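Local atomic coordinates of m3DLH protein (Halieaceae bacterium, PDB entry 7JKA), a protein that probably hydrolyses dienelactones or related esters as an alpha/beta-hydrolase of the dienelactone hydrolase family, and may also act on phosphotriesters. Residues A[129-134]-A[153-158]; A[211-216]-A[226-231]. One frame throughout, in Å; residues are numbered along the deposited sequence. Where two conformers were deposited one is given.

After the N-terminal strands and helices the chain runs into strand 126-131, turns at Cys-132 into helix 133-143 and returns along strand 150-154. Interaction 1 closes this beta-alpha-beta loop in the middle of the sheet. After strands 172-178 and 203-208 comes interaction 2, which closes a much shorter loop, the nine residues between 211-216 and 226-231, just ahead of helix 232-250. The two loops therefore follow one another in series, neither nested nor crossed. In space they meet at His-155 and Thr-216, their centres about 12 Å apart, so the central strand ends are tied to the loop before the last helix.

Interaction 1. Residues A[129-134]-A[153-158]; sequences IGFCFG and TFHAGL
Parallel strand pairing, continued by an aromatic pair and a meeting of loops, joins Gly-130 and Phe-131 to Thr-153 and Phe-154 deep in the protein, where strands 126-131 and 150-154 end. Two backbone hydrogen bonds set the register: Phe-154 N donates to Gly-130 O at 2.9 Å, and Cys-132 N donates to Phe-154 O with an N-H...O angle of 166°. Paired across the strands, both phenylalanines leave the same face of the sheet, and with CG anti to the carbonyl carbon (chi1 near -60°) in each, the rings run side by side. Their planes, 9° apart, are near parallel but offset, so that little of one ring overlies the other; the centroids are 4.9 Å apart and Phe-131 CE2 is 3.5 Å from Phe-154 CD1. Beyond the strands, the turn fits the nucleophile elbow of alpha/beta-hydrolases, a Gly-x-Cys-x-Gly sequence in which Cys-132, with the positive phi of a sharp, strained turn, is the N-cap of helix 133-143. Cys-132 was modelled in two conformers, so the short approach of its sulfur to the edge of the His-155 ring remains doubtful. Ala-156 CB packs 3.4 Å from Cys-132 O. His-155 NE2 has Thr-216 OG1 as hydrogen-bond partner, which would limit the ring's rotation beside the elbow.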
loop_
_atom_site.group_PDB
_atom_site.type_symbol
_atom_site.label_atom_id
_atom_site.label_comp_id
_atom_site.label_asym_id
_atom_site.label_seq_id
_atom_site.Cartn_x
_atom_site.Cartn_y
_atom_site.Cartn_z
ATOM N N ILE A 129 -2.424 2.482 -1.019
ATOM C CA ILE A 129 -1.415 2.636 0.011
ATOM C C ILE A 129 -0.876 1.260 0.369
ATOM O O ILE A 129 -1.480 0.221 0.078
ATOM C CB ILE A 129 -1.943 3.344 1.271
ATOM C CG1 ILE A 129 -2.896 2.460 2.101
ATOM C CG2 ILE A 129 -2.586 4.672 0.898
ATOM C CD1 ILE A 129 -3.242 3.113 3.482
ATOM N N GLY A 130 0.284 1.255 1.006
ATOM C CA GLY A 130 0.863 -0.004 1.419
ATOM C C GLY A 130 1.905 0.199 2.487
ATOM O O GLY A 130 2.544 1.260 2.578
ATOM N N PHE A 131 2.080 -0.837 3.295
ATOM C CA PHE A 131 2.968 -0.846 4.443
ATOM C C PHE A 131 4.046 -1.875 4.163
ATOM O O PHE A 131 3.736 -3.008 3.813
ATOM C CB PHE A 131 2.166 -1.187 5.707
ATOM C CG PHE A 131 1.076 -0.215 5.965
ATOM C CD1 PHE A 131 -0.151 -0.331 5.333
ATOM C CD2 PHE A 131 1.331 0.895 6.758
ATOM C CE1 PHE A 131 -1.144 0.621 5.538
ATOM C CE2 PHE A 131 0.351 1.861 6.979
ATOM C CZ PHE A 131 -0.887 1.731 6.348
ATOM N N CYS A 132 5.311 -1.482 4.297
ATOM C CA CYS A 132 6.463 -2.378 4.033
ATOM C C CYS A 132 6.320 -2.966 2.641
ATOM O O CYS A 132 6.150 -2.209 1.675
ATOM C CB CYS A 132 6.577 -3.428 5.096
ATOM S SG CYS A 132 6.812 -2.705 6.561
ATOM N N PHE A 133 6.371 -4.290 2.505
ATOM C CA PHE A 133 6.246 -4.901 1.185
ATOM C C PHE A 133 4.944 -4.511 0.494
ATOM O O PHE A 133 4.914 -4.419 -0.734
ATOM C CB PHE A 133 6.336 -6.430 1.316
ATOM C CG PHE A 133 6.267 -7.152 0.000
ATOM C CD1 PHE A 133 7.373 -7.228 -0.839
ATOM C CD2 PHE A 133 5.089 -7.770 -0.395
ATOM C CE1 PHE A 133 7.302 -7.913 -2.066
ATOM C CE2 PHE A 133 5.013 -8.463 -1.608
ATOM C CZ PHE A 133 6.116 -8.525 -2.442
ATOM N N GLY A 134 3.882 -4.241 1.263
ATOM C CA GLY A 134 2.660 -3.692 0.676
ATOM C C GLY A 134 2.856 -2.354 -0.008
ATOM O O GLY A 134 2.199 -2.061 -1.019
ATOM N N THR A 153 3.244 5.247 0.312
ATOM C CA THR A 153 3.905 4.111 0.938
ATOM C C THR A 153 4.372 4.462 2.341
ATOM O O THR A 153 4.737 5.605 2.633
ATOM C CB THR A 153 5.099 3.609 0.112
ATOM O OG1 THR A 153 6.179 4.569 0.132
ATOM C CG2 THR A 153 4.680 3.406 -1.318
ATOM N N PHE A 154 4.352 3.465 3.220
ATOM C CA PHE A 154 4.807 3.640 4.595
ATOM C C PHE A 154 5.885 2.606 4.868
ATOM O O PHE A 154 5.632 1.399 4.748
ATOM C CB PHE A 154 3.659 3.475 5.598
ATOM C CG PHE A 154 2.525 4.450 5.406
ATOM C CD1 PHE A 154 1.436 4.132 4.591
ATOM C CD2 PHE A 154 2.517 5.652 6.091
ATOM C CE1 PHE A 154 0.387 5.013 4.421
ATOM C CE2 PHE A 154 1.471 6.562 5.933
ATOM C CZ PHE A 154 0.389 6.227 5.089
ATOM N N HIS A 155 7.072 3.077 5.237
ATOM C CA HIS A 155 8.242 2.228 5.528
ATOM C C HIS A 155 8.362 1.060 4.548
ATOM O O HIS A 155 8.479 -0.104 4.941
ATOM C CB HIS A 155 8.266 1.746 6.991
ATOM C CG HIS A 155 6.956 1.223 7.521
ATOM N ND1 HIS A 155 6.547 -0.086 7.362
ATOM C CD2 HIS A 155 5.987 1.828 8.252
ATOM C CE1 HIS A 155 5.370 -0.254 7.940
ATOM N NE2 HIS A 155 5.000 0.893 8.480
ATOM N N ALA A 156 8.369 1.395 3.257
ATOM C CA ALA A 156 8.399 0.407 2.176
ATOM C C ALA A 156 9.798 0.183 1.633
ATOM O O ALA A 156 10.535 1.129 1.363
ATOM C CB ALA A 156 7.496 0.853 1.021
ATOM N N GLY A 157 10.129 -1.089 1.406
ATOM C CA GLY A 157 11.277 -1.390 0.570
ATOM C C GLY A 157 11.053 -0.884 -0.839
ATOM O O GLY A 157 9.916 -0.760 -1.311
ATOM N N LEU A 158 12.143 -0.542 -1.503
ATOM C CA LEU A 158 12.100 0.025 -2.835
ATOM C C LEU A 158 12.968 -0.813 -3.759
ATOM O O LEU A 158 14.004 -1.351 -3.351
ATOM C CB LEU A 158 12.598 1.475 -2.823
ATOM C CG LEU A 158 11.767 2.365 -1.895
ATOM C CD1 LEU A 158 12.516 3.674 -1.648
ATOM C CD2 LEU A 158 10.374 2.625 -2.462
#

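Interaction 2. Residues A[211-216]-A[226-231]; sequences AAHSFT and AGLAYE
His-213 and Leu-228 hold the centre of this loop-to-loop contact, where a single backbone bridge joins two irregular segments. Three backbone hydrogen bonds cross the contact: His-213 N donates to Gly-227 O at 2.8 Å, and its own carbonyl O accepts from Ala-229 N at 3.1 Å, so both polar backbone atoms of His-213 are gripped from the one segment. The first of these is bent (N-H...O 140°), the second nearly straight (166°). Further along, Glu-231 N reaches Phe-215 O at 3.0 Å in the carbonyl plane, on a lone pair. One water adds to this frame, accepting from Ala-212 N and donating to Ala-229 O.

Side-chain packing flanks the bonds. Leu-228 runs alongside His-213, its CD1 3.7 Å from His-213 CB, while its other methyl, CD2, lies 3.3 Å from Ser-214 OG; that hydroxyl is hydrogen-bonded to Glu-50. Tyr-230 starts away from the opposing segment, but with CG anti to the backbone N (chi1 180°) its ring swings back, bringing CD1 to 3.2 Å from Phe-215 O. Its phenol is anchored on Glu-235. Phe-215 touches Glu-231 through the CB atoms, 3.9 Å apart, and sends its ring off toward helix 232-250.

Polar ends are settled by neighbours. Glu-231 is the N-cap of helix 232-250, its carboxylate binding Leu-233 N and the Thr-234 hydroxyl. His-213 ND1 is hydrogen-bonded to Asp-181, which would hold the imidazole in its orientation, and the same side chain touches Cys-132. The arrangement is consistent with the Cys-His-Asp catalytic triad of dienelactone hydrolases, with His-213 probably its histidine, on the loop after the last strand as in other alpha/beta-hydrolases.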
loop_
_atom_site.group_PDB
_atom_site.type_symbol
_atom_site.label_atom_id
_atom_site.label_comp_id
_atom_site.label_asym_id
_atom_site.label_seq_id
_atom_site.Cartn_x
_atom_site.Cartn_y
_atom_site.Cartn_z
ATOM N N ALA A 211 12.257 7.557 12.852
ATOM C CA ALA A 211 11.580 6.295 12.598
ATOM C C ALA A 211 12.458 5.288 11.867
ATOM O O ALA A 211 13.301 5.649 11.040
ATOM C CB ALA A 211 10.326 6.537 11.783
ATOM N N ALA A 212 12.200 4.008 12.144
ATOM C CA ALA A 212 12.873 2.920 11.444
ATOM C C ALA A 212 11.852 2.133 10.636
ATOM O O ALA A 212 10.867 2.708 10.174
ATOM C CB ALA A 212 13.610 2.013 12.433
ATOM N N HIS A 213 12.048 0.829 10.472
ATOM C CA HIS A 213 11.053 0.036 9.768
ATOM C C HIS A 213 9.832 -0.209 10.652
ATOM O O HIS A 213 9.909 -0.176 11.885
ATOM C CB HIS A 213 11.646 -1.299 9.319
ATOM C CG HIS A 213 10.979 -1.879 8.110
ATOM N ND1 HIS A 213 11.105 -1.324 6.854
ATOM C CD2 HIS A 213 10.189 -2.969 7.965
ATOM C CE1 HIS A 213 10.422 -2.047 5.986
ATOM N NE2 HIS A 213 9.856 -3.049 6.635
ATOM N N SER A 214 8.689 -0.429 9.997
ATOM C CA SER A 214 7.442 -0.817 10.656
ATOM C C SER A 214 6.964 0.237 11.653
ATOM O O SER A 214 6.325 -0.095 12.658
ATOM C CB SER A 214 7.583 -2.179 11.332
ATOM O OG SER A 214 7.876 -3.146 10.339
ATOM N N PHE A 215 7.238 1.510 11.365
ATOM C CA PHE A 215 6.936 2.540 12.349
ATOM C C PHE A 215 5.438 2.750 12.556
ATOM O O PHE A 215 5.060 3.381 13.543
ATOM C CB PHE A 215 7.623 3.865 11.976
ATOM C CG PHE A 215 7.219 4.431 10.650
ATOM C CD1 PHE A 215 5.961 5.030 10.469
ATOM C CD2 PHE A 215 8.130 4.472 9.615
ATOM C CE1 PHE A 215 5.645 5.613 9.231
ATOM C CE2 PHE A 215 7.821 5.028 8.377
ATOM C CZ PHE A 215 6.573 5.602 8.172
ATOM N N THR A 216 4.576 2.210 11.686
ATOM C CA THR A 216 3.136 2.350 11.887
ATOM C C THR A 216 2.530 1.239 12.735
ATOM O O THR A 216 1.330 1.299 13.035
ATOM C CB THR A 216 2.394 2.362 10.548
ATOM O OG1 THR A 216 2.598 1.093 9.900
ATOM C CG2 THR A 216 2.871 3.478 9.644
ATOM N N ALA A 226 16.092 -4.251 16.917
ATOM C CA ALA A 226 16.669 -3.033 16.355
ATOM C C ALA A 226 16.474 -2.986 14.847
ATOM O O ALA A 226 16.940 -3.870 14.120
ATOM C CB ALA A 226 18.156 -2.946 16.704
ATOM N N GLY A 227 15.789 -1.941 14.379
ATOM C CA GLY A 227 15.414 -1.795 12.992
ATOM C C GLY A 227 13.915 -1.816 12.766
ATOM O O GLY A 227 13.429 -1.129 11.869
ATOM N N LEU A 228 13.177 -2.591 13.557
ATOM C CA LEU A 228 11.718 -2.601 13.516
ATOM C C LEU A 228 11.197 -2.063 14.841
ATOM O O LEU A 228 11.462 -2.648 15.898
ATOM C CB LEU A 228 11.178 -4.009 13.250
ATOM C CG LEU A 228 10.841 -4.305 11.783
ATOM C CD1 LEU A 228 12.097 -4.585 10.974
ATOM C CD2 LEU A 228 9.855 -5.459 11.672
ATOM N N ALA A 229 10.460 -0.952 14.784
ATOM C CA ALA A 229 9.995 -0.301 16.001
ATOM C C ALA A 229 8.826 0.616 15.674
ATOM O O ALA A 229 8.842 1.303 14.652
ATOM C CB ALA A 229 11.118 0.501 16.669
ATOM N N TYR A 230 7.830 0.624 16.560
ATOM C CA TYR A 230 6.705 1.546 16.460
ATOM C C TYR A 230 7.148 2.962 16.806
ATOM O O TYR A 230 7.928 3.175 17.739
ATOM C CB TYR A 230 5.592 1.098 17.414
ATOM C CG TYR A 230 4.349 1.969 17.418
ATOM C CD1 TYR A 230 3.680 2.259 16.239
ATOM C CD2 TYR A 230 3.812 2.453 18.615
ATOM C CE1 TYR A 230 2.531 3.041 16.233
ATOM C CE2 TYR A 230 2.666 3.231 18.622
ATOM C CZ TYR A 230 2.026 3.520 17.431
ATOM O OH TYR A 230 0.878 4.289 17.433
ATOM N N GLU A 231 6.653 3.940 16.051
ATOM C CA GLU A 231 6.998 5.342 16.289
ATOM C C GLU A 231 5.716 6.153 16.137
ATOM O O GLU A 231 5.330 6.538 15.027
ATOM C CB GLU A 231 8.110 5.817 15.344
ATOM C CG GLU A 231 9.003 6.916 15.949
ATOM C CD GLU A 231 8.199 8.163 16.288
ATOM O OE1 GLU A 231 7.561 8.217 17.367
ATOM O OE2 GLU A 231 8.186 9.085 15.463
HETATM O O HOH W 1 10.418 3.435 14.255
#